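Local coordinates for protein TetR transcriptional regulator (Chloroflexus aurantiacus, PDB 3QBM) that probably binds DNA as a dimeric TetR-family transcriptional regulator, with an N-terminal helix-turn-helix region and an all-helical C-terminal domain that carries magnesium ions, at residues 127-139 with 152-166. Residues are numbered along the deposited sequence; the frame is centred on the assembly and turned at random. Where two conformers were deposited one is given.
Sequences VIDEWRETIRTLV and VDADRLALLIIATME
D155 OD1 accepts two N-H groups from the facing helix: R132 NE at 2.8 Å, on the syn lone pair, and, in one conformer, R136 NH1 at 3.2 Å, from above the carboxylate plane. R132 NH2 reaches D155 OD2 at 2.7 Å, so the guanidinium grips side-on, one nitrogen to each oxygen, its plane turned 32° from the carboxylate. The bend at chi3 (76°) sets R132 NE and NH2 beside D155, while L159 CD2 lies over one guanidinium face. Were R132 replaced by an alanine, D155 would probably lose both short bonds, keeping the longer R136 one among those described, and L159 CD2 the guanidinium face it packs on. Helical segments 127-139 and 154-166 of the TetR-like C-terminal domain cross at 132° with axes approaching to 8.5 Å, and R132 enters as a knob among D155, A158, L159 and I162. The alanines let the backbones close in, R136 CA to A154 CA being 4.9 Å: A158 CB meets I135 CG2 at 3.8 Å, and A154 CB touches V139 CB. I162 CD1 abuts W131 CB at 3.7 Å. E166 OE2, buried without a polar partner, faces the indole edge 3.4 Å from W131 CH2; F87 and F91 meet this indole edge-to-face.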
# COMPACT_ATOMS: atom_id res chain seq x y z
N VAL A 127 13.04 7.27 2.77
CA VAL A 127 12.54 7.66 1.44
C VAL A 127 11.29 8.51 1.53
O VAL A 127 11.21 9.57 0.87
CB VAL A 127 12.34 6.50 0.45
CG1 VAL A 127 11.63 7.02 -0.86
CG2 VAL A 127 13.71 5.83 0.14
N ILE A 128 10.32 8.09 2.35
CA ILE A 128 9.10 8.86 2.56
C ILE A 128 9.47 10.25 3.10
O ILE A 128 8.91 11.24 2.67
CB ILE A 128 8.14 8.13 3.49
CG1 ILE A 128 7.60 6.85 2.79
CG2 ILE A 128 7.00 9.03 3.96
CD1 ILE A 128 7.04 5.85 3.74
N ASP A 129 10.43 10.33 4.02
CA ASP A 129 10.88 11.62 4.54
C ASP A 129 11.55 12.51 3.49
O ASP A 129 11.42 13.72 3.56
CB ASP A 129 11.72 11.46 5.81
CG ASP A 129 10.87 11.05 7.01
OD1 ASP A 129 9.62 11.11 6.93
OD2 ASP A 129 11.44 10.65 8.04
N GLU A 130 12.21 11.92 2.50
CA GLU A 130 12.77 12.72 1.39
C GLU A 130 11.63 13.34 0.59
O GLU A 130 11.68 14.53 0.25
CB GLU A 130 13.59 11.90 0.40
CG GLU A 130 14.77 11.15 0.92
CD GLU A 130 15.45 10.40 -0.22
OE1 GLU A 130 15.47 9.15 -0.19
OE2 GLU A 130 15.90 11.05 -1.18
N TRP A 131 10.61 12.53 0.25
CA TRP A 131 9.43 13.05 -0.47
C TRP A 131 8.75 14.18 0.31
O TRP A 131 8.37 15.20 -0.25
CB TRP A 131 8.38 11.92 -0.74
CG TRP A 131 8.87 10.82 -1.62
CD1 TRP A 131 9.91 10.87 -2.53
CD2 TRP A 131 8.29 9.52 -1.76
NE1 TRP A 131 10.02 9.68 -3.18
CE2 TRP A 131 9.03 8.83 -2.74
CE3 TRP A 131 7.21 8.88 -1.16
CZ2 TRP A 131 8.74 7.52 -3.12
CZ3 TRP A 131 6.94 7.56 -1.51
CH2 TRP A 131 7.71 6.90 -2.49
N ARG A 132 8.56 13.98 1.60
CA ARG A 132 7.98 15.00 2.45
C ARG A 132 8.82 16.30 2.45
O ARG A 132 8.26 17.41 2.37
CB ARG A 132 7.85 14.46 3.89
CG ARG A 132 6.83 13.41 4.03
CD ARG A 132 6.90 12.70 5.36
NE ARG A 132 6.36 13.48 6.46
CZ ARG A 132 6.40 13.09 7.74
NH1 ARG A 132 6.98 11.93 8.09
NH2 ARG A 132 5.84 13.84 8.66
N GLU A 133 10.13 16.15 2.58
CA GLU A 133 11.02 17.32 2.53
C GLU A 133 10.92 18.04 1.16
O GLU A 133 10.91 19.26 1.11
CB GLU A 133 12.47 16.94 2.81
CG GLU A 133 13.42 18.15 3.00
CD GLU A 133 13.29 18.84 4.38
OE1 GLU A 133 12.21 19.40 4.71
OE2 GLU A 133 14.29 18.85 5.14
N THR A 134 10.87 17.27 0.07
CA THR A 134 10.70 17.82 -1.30
C THR A 134 9.46 18.67 -1.44
O THR A 134 9.51 19.81 -1.92
CB THR A 134 10.70 16.68 -2.35
OG1 THR A 134 12.02 16.16 -2.39
CG2 THR A 134 10.34 17.18 -3.79
N ILE A 135 8.35 18.11 -1.01
CA ILE A 135 7.07 18.79 -1.08
C ILE A 135 7.07 20.02 -0.11
O ILE A 135 6.60 21.08 -0.48
CB ILE A 135 5.91 17.75 -0.86
CG1 ILE A 135 5.96 16.69 -1.97
CG2 ILE A 135 4.53 18.44 -0.82
CD1 ILE A 135 5.05 15.48 -1.75
N ARG A 136 7.62 19.89 1.10
CA ARG A 136 7.67 21.03 2.02
C ARG A 136 8.49 22.18 1.41
O ARG A 136 8.11 23.35 1.52
CB ARG A 136 8.21 20.62 3.39
CG ARG A 136 7.25 19.73 4.19
CD ARG A 136 7.69 19.56 5.65
NE ARG A 136 9.08 19.13 5.79
CZ ARG A 136 9.46 17.87 6.02
NH1 ARG A 136 8.57 16.92 6.15
NH2 ARG A 136 10.73 17.59 6.13
N THR A 137 9.60 21.85 0.78
CA THR A 137 10.46 22.89 0.19
C THR A 137 9.72 23.61 -0.91
O THR A 137 9.77 24.82 -0.99
CB THR A 137 11.76 22.28 -0.32
OG1 THR A 137 12.44 21.68 0.79
CG2 THR A 137 12.69 23.34 -0.91
N LEU A 138 8.99 22.87 -1.73
CA LEU A 138 8.21 23.48 -2.79
C LEU A 138 7.08 24.35 -2.27
O LEU A 138 6.83 25.46 -2.79
CB LEU A 138 7.69 22.39 -3.72
CG LEU A 138 8.72 21.70 -4.60
CD1 LEU A 138 8.10 20.41 -5.15
CD2 LEU A 138 9.20 22.62 -5.77
N VAL A 139 6.40 23.88 -1.22
CA VAL A 139 5.34 24.66 -0.66
C VAL A 139 5.89 25.96 -0.08
O VAL A 139 5.35 27.01 -0.36
CB VAL A 139 4.52 23.86 0.38
CG1 VAL A 139 3.61 24.83 1.19
CG2 VAL A 139 3.75 22.71 -0.34
N VAL A 152 -1.44 27.01 3.60
CA VAL A 152 -1.23 25.62 3.26
C VAL A 152 -0.24 24.95 4.20
O VAL A 152 0.86 25.43 4.40
CB VAL A 152 -0.80 25.46 1.77
CG1 VAL A 152 -0.39 23.98 1.45
CG2 VAL A 152 -1.92 25.99 0.88
N ASP A 153 -0.68 23.85 4.81
CA ASP A 153 0.19 23.03 5.67
C ASP A 153 0.93 22.03 4.76
O ASP A 153 0.31 21.10 4.22
CB ASP A 153 -0.66 22.30 6.70
CG ASP A 153 0.16 21.53 7.69
OD1 ASP A 153 1.12 20.81 7.30
OD2 ASP A 153 -0.17 21.67 8.90
N ALA A 154 2.23 22.26 4.60
CA ALA A 154 3.07 21.52 3.66
C ALA A 154 3.13 20.04 3.96
O ALA A 154 2.95 19.24 3.08
CB ALA A 154 4.48 22.10 3.62
N ASP A 155 3.38 19.68 5.20
CA ASP A 155 3.49 18.27 5.52
C ASP A 155 2.16 17.54 5.42
O ASP A 155 2.16 16.36 5.04
CB ASP A 155 4.09 18.01 6.89
CG ASP A 155 4.59 16.56 7.02
OD1 ASP A 155 5.46 16.15 6.22
OD2 ASP A 155 4.13 15.84 7.92
N ARG A 156 1.04 18.22 5.74
CA ARG A 156 -0.30 17.63 5.56
C ARG A 156 -0.50 17.31 4.09
O ARG A 156 -0.95 16.21 3.72
CB ARG A 156 -1.44 18.56 6.01
CG ARG A 156 -1.70 18.59 7.50
CD ARG A 156 -3.06 19.21 7.86
NE ARG A 156 -3.25 19.15 9.31
CZ ARG A 156 -4.36 19.50 9.96
NH1 ARG A 156 -5.41 19.97 9.29
NH2 ARG A 156 -4.39 19.39 11.27
N LEU A 157 -0.16 18.27 3.23
CA LEU A 157 -0.30 18.06 1.78
C LEU A 157 0.58 16.89 1.32
O LEU A 157 0.15 16.01 0.54
CB LEU A 157 0.04 19.35 1.03
CG LEU A 157 -0.01 19.29 -0.51
CD1 LEU A 157 -1.45 18.89 -0.93
CD2 LEU A 157 0.46 20.61 -1.19
N ALA A 158 1.81 16.85 1.82
CA ALA A 158 2.77 15.82 1.42
C ALA A 158 2.28 14.44 1.76
O ALA A 158 2.31 13.52 0.94
CB ALA A 158 4.14 16.07 2.07
N LEU A 159 1.82 14.29 3.00
CA LEU A 159 1.33 12.99 3.41
C LEU A 159 0.04 12.63 2.68
O LEU A 159 -0.16 11.46 2.36
CB LEU A 159 1.12 12.94 4.91
CG LEU A 159 2.33 13.05 5.80
CD1 LEU A 159 1.87 13.27 7.25
CD2 LEU A 159 3.20 11.85 5.76
N LEU A 160 -0.85 13.60 2.38
CA LEU A 160 -2.05 13.28 1.58
C LEU A 160 -1.66 12.77 0.18
O LEU A 160 -2.18 11.73 -0.29
CB LEU A 160 -2.93 14.50 1.45
CG LEU A 160 -4.13 14.36 0.51
CD1 LEU A 160 -5.14 13.35 1.10
CD2 LEU A 160 -4.77 15.77 0.34
N ILE A 161 -0.77 13.51 -0.48
CA ILE A 161 -0.28 13.16 -1.80
C ILE A 161 0.35 11.77 -1.80
O ILE A 161 0.01 10.95 -2.62
CB ILE A 161 0.79 14.16 -2.29
CG1 ILE A 161 0.13 15.44 -2.76
CG2 ILE A 161 1.64 13.51 -3.40
CD1 ILE A 161 1.14 16.64 -2.94
N ILE A 162 1.26 11.49 -0.86
CA ILE A 162 1.92 10.19 -0.81
C ILE A 162 0.96 9.02 -0.58
O ILE A 162 1.04 8.00 -1.26
CB ILE A 162 3.06 10.16 0.24
CG1 ILE A 162 4.12 11.17 -0.16
CG2 ILE A 162 3.66 8.73 0.39
CD1 ILE A 162 5.12 11.53 1.02
N ALA A 163 0.05 9.22 0.36
CA ALA A 163 -0.98 8.21 0.70
C ALA A 163 -1.82 7.95 -0.54
O ALA A 163 -2.03 6.78 -0.93
CB ALA A 163 -1.90 8.68 1.85
N THR A 164 -2.32 9.01 -1.15
CA THR A 164 -3.22 8.85 -2.30
C THR A 164 -2.58 8.14 -3.46
O THR A 164 -3.19 7.19 -4.04
CB THR A 164 -3.74 10.21 -2.77
OG1 THR A 164 -4.38 10.86 -1.64
CG2 THR A 164 -4.77 10.06 -3.91
N MSE A 165 -1.39 8.60 -3.83
CA MSE A 165 -0.71 8.08 -5.01
C MSE A 165 -0.23 6.64 -4.77
O MSE A 165 -0.41 5.79 -5.64
CB MSE A 165 0.43 9.01 -5.47
CG MSE A 165 -0.02 10.38 -5.97
SE MSE A 165 -1.64 10.48 -7.10
CE MSE A 165 -0.99 9.56 -8.69
N GLU A 166 0.30 6.34 -3.59
CA GLU A 166 0.75 4.99 -3.30
C GLU A 166 -0.43 4.02 -3.22
O GLU A 166 -0.32 2.90 -3.73
CB GLU A 166 1.58 4.91 -2.01
CG GLU A 166 2.96 5.49 -2.13
CD GLU A 166 3.93 4.63 -2.92
OE1 GLU A 166 3.52 3.90 -3.85
OE2 GLU A 166 5.11 4.68 -2.57